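Local coordinates for protein glycerol dehydrogenase (Bacillus coagulans, PDB 6CSJ) that probably catalyses the NAD-dependent oxidation of glycerol and related polyols, and as this double mutant has acquired D-lactate dehydrogenase activity, at residues T25-A36 against S80-I91. The protein carries 2 engineered substitutions. Sequence-based numbering, arbitrary orientation.
Sequences TERLGKKAFIIA and SKSEEADVVVGI
Strands 32-36 and 87-91 run parallel, their axes 20° apart, with Phe33 and Ile35 each bonded through N and O to the neighbouring strand; the Ile35 N to Val89 O bond is 2.7 Å and nearly straight. Ahead of the strands, the Asp86 carboxylate grips the turn: OD2 takes Lys30 N on its syn lone pair at 3.0 Å, and OD1 takes Lys31 N at 2.9 Å, 26° out of the carboxylate plane. Were Asp86 cut back to alanine, both amides would probably lose these acceptors and the turn would be freer to shift. The Phe33 ring, swung away from its own N (chi1 -177°), packs against the last turn of helix 70-82: Ser80 CB sits over the centre of one face, 3.9 Å from the centroid, while the Glu83 carboxylate meets the edge, OE1 3.4 Å from CD1. Lys31 bends at chi2 and chi4, so that NZ hydrogen-bonds to Glu83 O at 2.9 Å, beside the Schellman motif ending that helix. On the sheet face opposite Phe33, Ile34 CG1 lies alongside Val89 CB, and Thr25 CG2 of helix 21-28 touches Val89 CG2. Neighbouring parallel strands with these helices on opposite faces fit the Rossmann-like, probably nucleotide-binding domain of iron-containing alcohol dehydrogenases.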
loop_
_atom_site.group_PDB
_atom_site.type_symbol
_atom_site.label_atom_id
_atom_site.label_comp_id
_atom_site.label_asym_id
_atom_site.label_seq_id
_atom_site.Cartn_x
_atom_site.Cartn_y
_atom_site.Cartn_z
ATOM N N THR A 25 8.366 -14.587 16.253
ATOM C CA THR A 25 7.264 -14.607 17.238
ATOM C C THR A 25 7.767 -14.840 18.664
ATOM O O THR A 25 7.254 -14.220 19.596
ATOM C CB THR A 25 6.138 -15.632 16.932
ATOM O OG1 THR A 25 6.629 -16.975 17.035
ATOM C CG2 THR A 25 5.533 -15.393 15.558
ATOM N N GLU A 26 8.773 -15.700 18.819
ATOM C CA GLU A 26 9.424 -15.952 20.126
ATOM C C GLU A 26 10.048 -14.698 20.780
ATOM O O GLU A 26 10.117 -14.628 21.999
ATOM C CB GLU A 26 10.470 -17.086 20.017
ATOM C CG GLU A 26 9.928 -18.499 19.758
ATOM C CD GLU A 26 8.992 -19.043 20.827
ATOM O OE1 GLU A 26 9.008 -18.546 21.980
ATOM O OE2 GLU A 26 8.218 -19.966 20.486
ATOM N N ARG A 27 10.493 -13.721 19.988
ATOM C CA ARG A 27 10.992 -12.445 20.537
ATOM C C ARG A 27 9.899 -11.586 21.184
ATOM O O ARG A 27 10.198 -10.760 22.037
ATOM C CB ARG A 27 11.677 -11.603 19.454
ATOM C CG ARG A 27 12.951 -12.198 18.880
ATOM C CD ARG A 27 13.637 -11.195 17.981
ATOM N NE ARG A 27 14.591 -11.790 17.053
ATOM C CZ ARG A 27 15.360 -11.088 16.207
ATOM N NH1 ARG A 27 15.298 -9.753 16.160
ATOM N NH2 ARG A 27 16.205 -11.721 15.393
ATOM N N LEU A 28 8.653 -11.764 20.745
ATOM C CA LEU A 28 7.508 -10.977 21.220
ATOM C C LEU A 28 6.622 -11.698 22.223
ATOM O O LEU A 28 6.014 -11.046 23.061
ATOM C CB LEU A 28 6.648 -10.533 20.028
ATOM C CG LEU A 28 7.375 -9.637 19.031
ATOM C CD1 LEU A 28 6.523 -9.432 17.786
ATOM C CD2 LEU A 28 7.767 -8.321 19.682
ATOM N N GLY A 29 6.506 -13.022 22.111
ATOM C CA GLY A 29 5.737 -13.820 23.069
ATOM C C GLY A 29 5.916 -15.331 22.967
ATOM O O GLY A 29 6.597 -15.847 22.078
ATOM N N LYS A 30 5.283 -16.037 23.912
ATOM C CA LYS A 30 5.372 -17.496 24.007
ATOM C C LYS A 30 4.412 -18.261 23.089
ATOM O O LYS A 30 4.673 -19.413 22.789
ATOM C CB LYS A 30 5.164 -17.914 25.465
ATOM C CG LYS A 30 6.413 -17.687 26.319
ATOM C CD LYS A 30 6.751 -16.257 26.741
ATOM C CE LYS A 30 8.265 -16.110 26.954
ATOM N NZ LYS A 30 8.662 -15.118 27.996
ATOM N N LYS A 31 3.328 -17.620 22.664
ATOM C CA LYS A 31 2.259 -18.299 21.928
ATOM C C LYS A 31 1.693 -17.412 20.807
ATOM O O LYS A 31 1.033 -16.411 21.072
ATOM C CB LYS A 31 1.155 -18.697 22.919
ATOM C CG LYS A 31 -0.044 -19.431 22.329
ATOM C CD LYS A 31 0.300 -20.853 21.941
ATOM C CE LYS A 31 -0.842 -21.506 21.163
ATOM N NZ LYS A 31 -2.040 -21.806 21.989
ATOM N N ALA A 32 1.945 -17.809 19.563
ATOM C CA ALA A 32 1.520 -17.056 18.387
ATOM C C ALA A 32 0.163 -17.518 17.868
ATOM O O ALA A 32 -0.147 -18.709 17.870
ATOM C CB ALA A 32 2.556 -17.173 17.284
ATOM N N PHE A 33 -0.643 -16.551 17.431
ATOM C CA PHE A 33 -1.919 -16.799 16.777
ATOM C C PHE A 33 -1.757 -16.340 15.319
ATOM O O PHE A 33 -1.655 -15.148 15.051
ATOM C CB PHE A 33 -3.022 -16.022 17.511
ATOM C CG PHE A 33 -4.406 -16.255 16.975
ATOM C CD1 PHE A 33 -5.091 -17.421 17.277
ATOM C CD2 PHE A 33 -5.041 -15.290 16.194
ATOM C CE1 PHE A 33 -6.379 -17.636 16.796
ATOM C CE2 PHE A 33 -6.327 -15.498 15.712
ATOM C CZ PHE A 33 -6.996 -16.672 16.007
ATOM N N ILE A 34 -1.734 -17.294 14.393
ATOM C CA ILE A 34 -1.316 -17.049 13.019
ATOM C C ILE A 34 -2.520 -17.105 12.074
ATOM O O ILE A 34 -3.043 -18.183 11.792
ATOM C CB ILE A 34 -0.194 -18.045 12.608
ATOM C CG1 ILE A 34 1.018 -17.874 13.540
ATOM C CG2 ILE A 34 0.203 -17.845 11.151
ATOM C CD1 ILE A 34 2.150 -18.843 13.323
ATOM N N ILE A 35 -2.940 -15.936 11.589
ATOM C CA ILE A 35 -4.134 -15.788 10.765
ATOM C C ILE A 35 -3.749 -15.854 9.286
ATOM O O ILE A 35 -2.841 -15.161 8.854
ATOM C CB ILE A 35 -4.840 -14.442 11.057
ATOM C CG1 ILE A 35 -5.203 -14.332 12.540
ATOM C CG2 ILE A 35 -6.101 -14.282 10.220
ATOM C CD1 ILE A 35 -5.548 -12.918 12.978
ATOM N N ALA A 36 -4.466 -16.677 8.524
ATOM C CA ALA A 36 -4.277 -16.796 7.081
ATOM C C ALA A 36 -5.524 -17.386 6.421
ATOM O O ALA A 36 -6.202 -18.232 7.018
ATOM C CB ALA A 36 -3.068 -17.659 6.776
ATOM N N SER A 80 -8.283 -16.189 19.846
ATOM C CA SER A 80 -6.952 -15.792 20.331
ATOM C C SER A 80 -6.855 -15.756 21.868
ATOM O O SER A 80 -5.880 -16.262 22.421
ATOM C CB SER A 80 -6.538 -14.435 19.746
ATOM O OG SER A 80 -5.298 -14.009 20.274
ATOM N N LYS A 81 -7.839 -15.151 22.542
ATOM C CA LYS A 81 -7.913 -15.176 24.026
ATOM C C LYS A 81 -8.080 -16.603 24.560
ATOM O O LYS A 81 -7.410 -16.994 25.515
ATOM C CB LYS A 81 -9.066 -14.316 24.563
ATOM C CG LYS A 81 -8.880 -12.809 24.444
ATOM C CD LYS A 81 -9.762 -12.063 25.448
ATOM C CE LYS A 81 -10.064 -10.630 25.020
ATOM N NZ LYS A 81 -11.223 -10.586 24.082
ATOM N N SER A 82 -8.969 -17.363 23.922
ATOM C CA SER A 82 -9.217 -18.777 24.236
ATOM C C SER A 82 -7.953 -19.669 24.147
ATOM O O SER A 82 -7.744 -20.538 24.994
ATOM C CB SER A 82 -10.340 -19.316 23.328
ATOM O OG SER A 82 -10.377 -20.730 23.305
ATOM N N GLU A 83 -7.108 -19.433 23.141
ATOM C CA GLU A 83 -5.823 -20.148 22.997
ATOM C C GLU A 83 -4.685 -19.522 23.814
ATOM O O GLU A 83 -3.557 -19.997 23.745
ATOM C CB GLU A 83 -5.422 -20.220 21.518
ATOM C CG GLU A 83 -6.438 -20.939 20.633
ATOM C CD GLU A 83 -6.196 -20.703 19.147
ATOM O OE1 GLU A 83 -5.041 -20.426 18.759
ATOM O OE2 GLU A 83 -7.159 -20.798 18.357
ATOM N N GLU A 84 -4.984 -18.471 24.582
ATOM C CA GLU A 84 -4.006 -17.718 25.376
ATOM C C GLU A 84 -2.824 -17.158 24.570
ATOM O O GLU A 84 -1.699 -17.112 25.062
ATOM C CB GLU A 84 -3.529 -18.548 26.568
ATOM C CG GLU A 84 -4.652 -18.955 27.507
ATOM C CD GLU A 84 -4.164 -19.835 28.643
ATOM O OE1 GLU A 84 -3.110 -19.518 29.233
ATOM O OE2 GLU A 84 -4.840 -20.842 28.976
ATOM N N ALA A 85 -3.101 -16.703 23.350
ATOM C CA ALA A 85 -2.074 -16.112 22.485
ATOM C C ALA A 85 -1.650 -14.736 22.976
ATOM O O ALA A 85 -2.494 -13.920 23.347
ATOM C CB ALA A 85 -2.576 -16.026 21.057
ATOM N N ASP A 86 -0.342 -14.492 22.972
ATOM C CA ASP A 86 0.244 -13.185 23.357
ATOM C C ASP A 86 1.004 -12.478 22.201
ATOM O O ASP A 86 1.748 -11.520 22.433
ATOM C CB ASP A 86 1.146 -13.361 24.592
ATOM C CG ASP A 86 2.307 -14.313 24.345
ATOM O OD1 ASP A 86 2.386 -14.922 23.246
ATOM O OD2 ASP A 86 3.145 -14.465 25.257
ATOM N N VAL A 87 0.821 -12.970 20.973
ATOM C CA VAL A 87 1.290 -12.287 19.755
ATOM C C VAL A 87 0.453 -12.774 18.566
ATOM O O VAL A 87 0.136 -13.962 18.465
ATOM C CB VAL A 87 2.818 -12.484 19.511
ATOM C CG1 VAL A 87 3.201 -13.958 19.447
ATOM C CG2 VAL A 87 3.276 -11.768 18.249
ATOM N N VAL A 88 0.074 -11.852 17.683
ATOM C CA VAL A 88 -0.762 -12.192 16.526
ATOM C C VAL A 88 0.028 -11.986 15.231
ATOM O O VAL A 88 0.807 -11.043 15.112
ATOM C CB VAL A 88 -2.113 -11.417 16.528
ATOM C CG1 VAL A 88 -1.906 -9.917 16.710
ATOM C CG2 VAL A 88 -2.918 -11.710 15.262
ATOM N N VAL A 89 -0.170 -12.891 14.279
ATOM C CA VAL A 89 0.504 -12.846 12.994
ATOM C C VAL A 89 -0.554 -12.895 11.908
ATOM O O VAL A 89 -1.482 -13.704 11.985
ATOM C CB VAL A 89 1.483 -14.030 12.808
ATOM C CG1 VAL A 89 2.224 -13.912 11.476
ATOM C CG2 VAL A 89 2.458 -14.110 13.981
ATOM N N GLY A 90 -0.406 -12.027 10.906
ATOM C CA GLY A 90 -1.215 -12.070 9.688
ATOM C C GLY A 90 -0.305 -12.377 8.520
ATOM O O GLY A 90 0.775 -11.804 8.417
ATOM N N ILE A 91 -0.734 -13.294 7.653
ATOM C CA ILE A 91 0.029 -13.701 6.480
ATOM C C ILE A 91 -0.911 -13.686 5.284
ATOM O O ILE A 91 -1.905 -14.405 5.265
ATOM C CB ILE A 91 0.657 -15.117 6.648
ATOM C CG1 ILE A 91 1.391 -15.244 7.999
ATOM C CG2 ILE A 91 1.625 -15.421 5.498
ATOM C CD1 ILE A 91 1.990 -16.611 8.263
HETATM O O HOH W 1 3.359 -10.503 24.077
#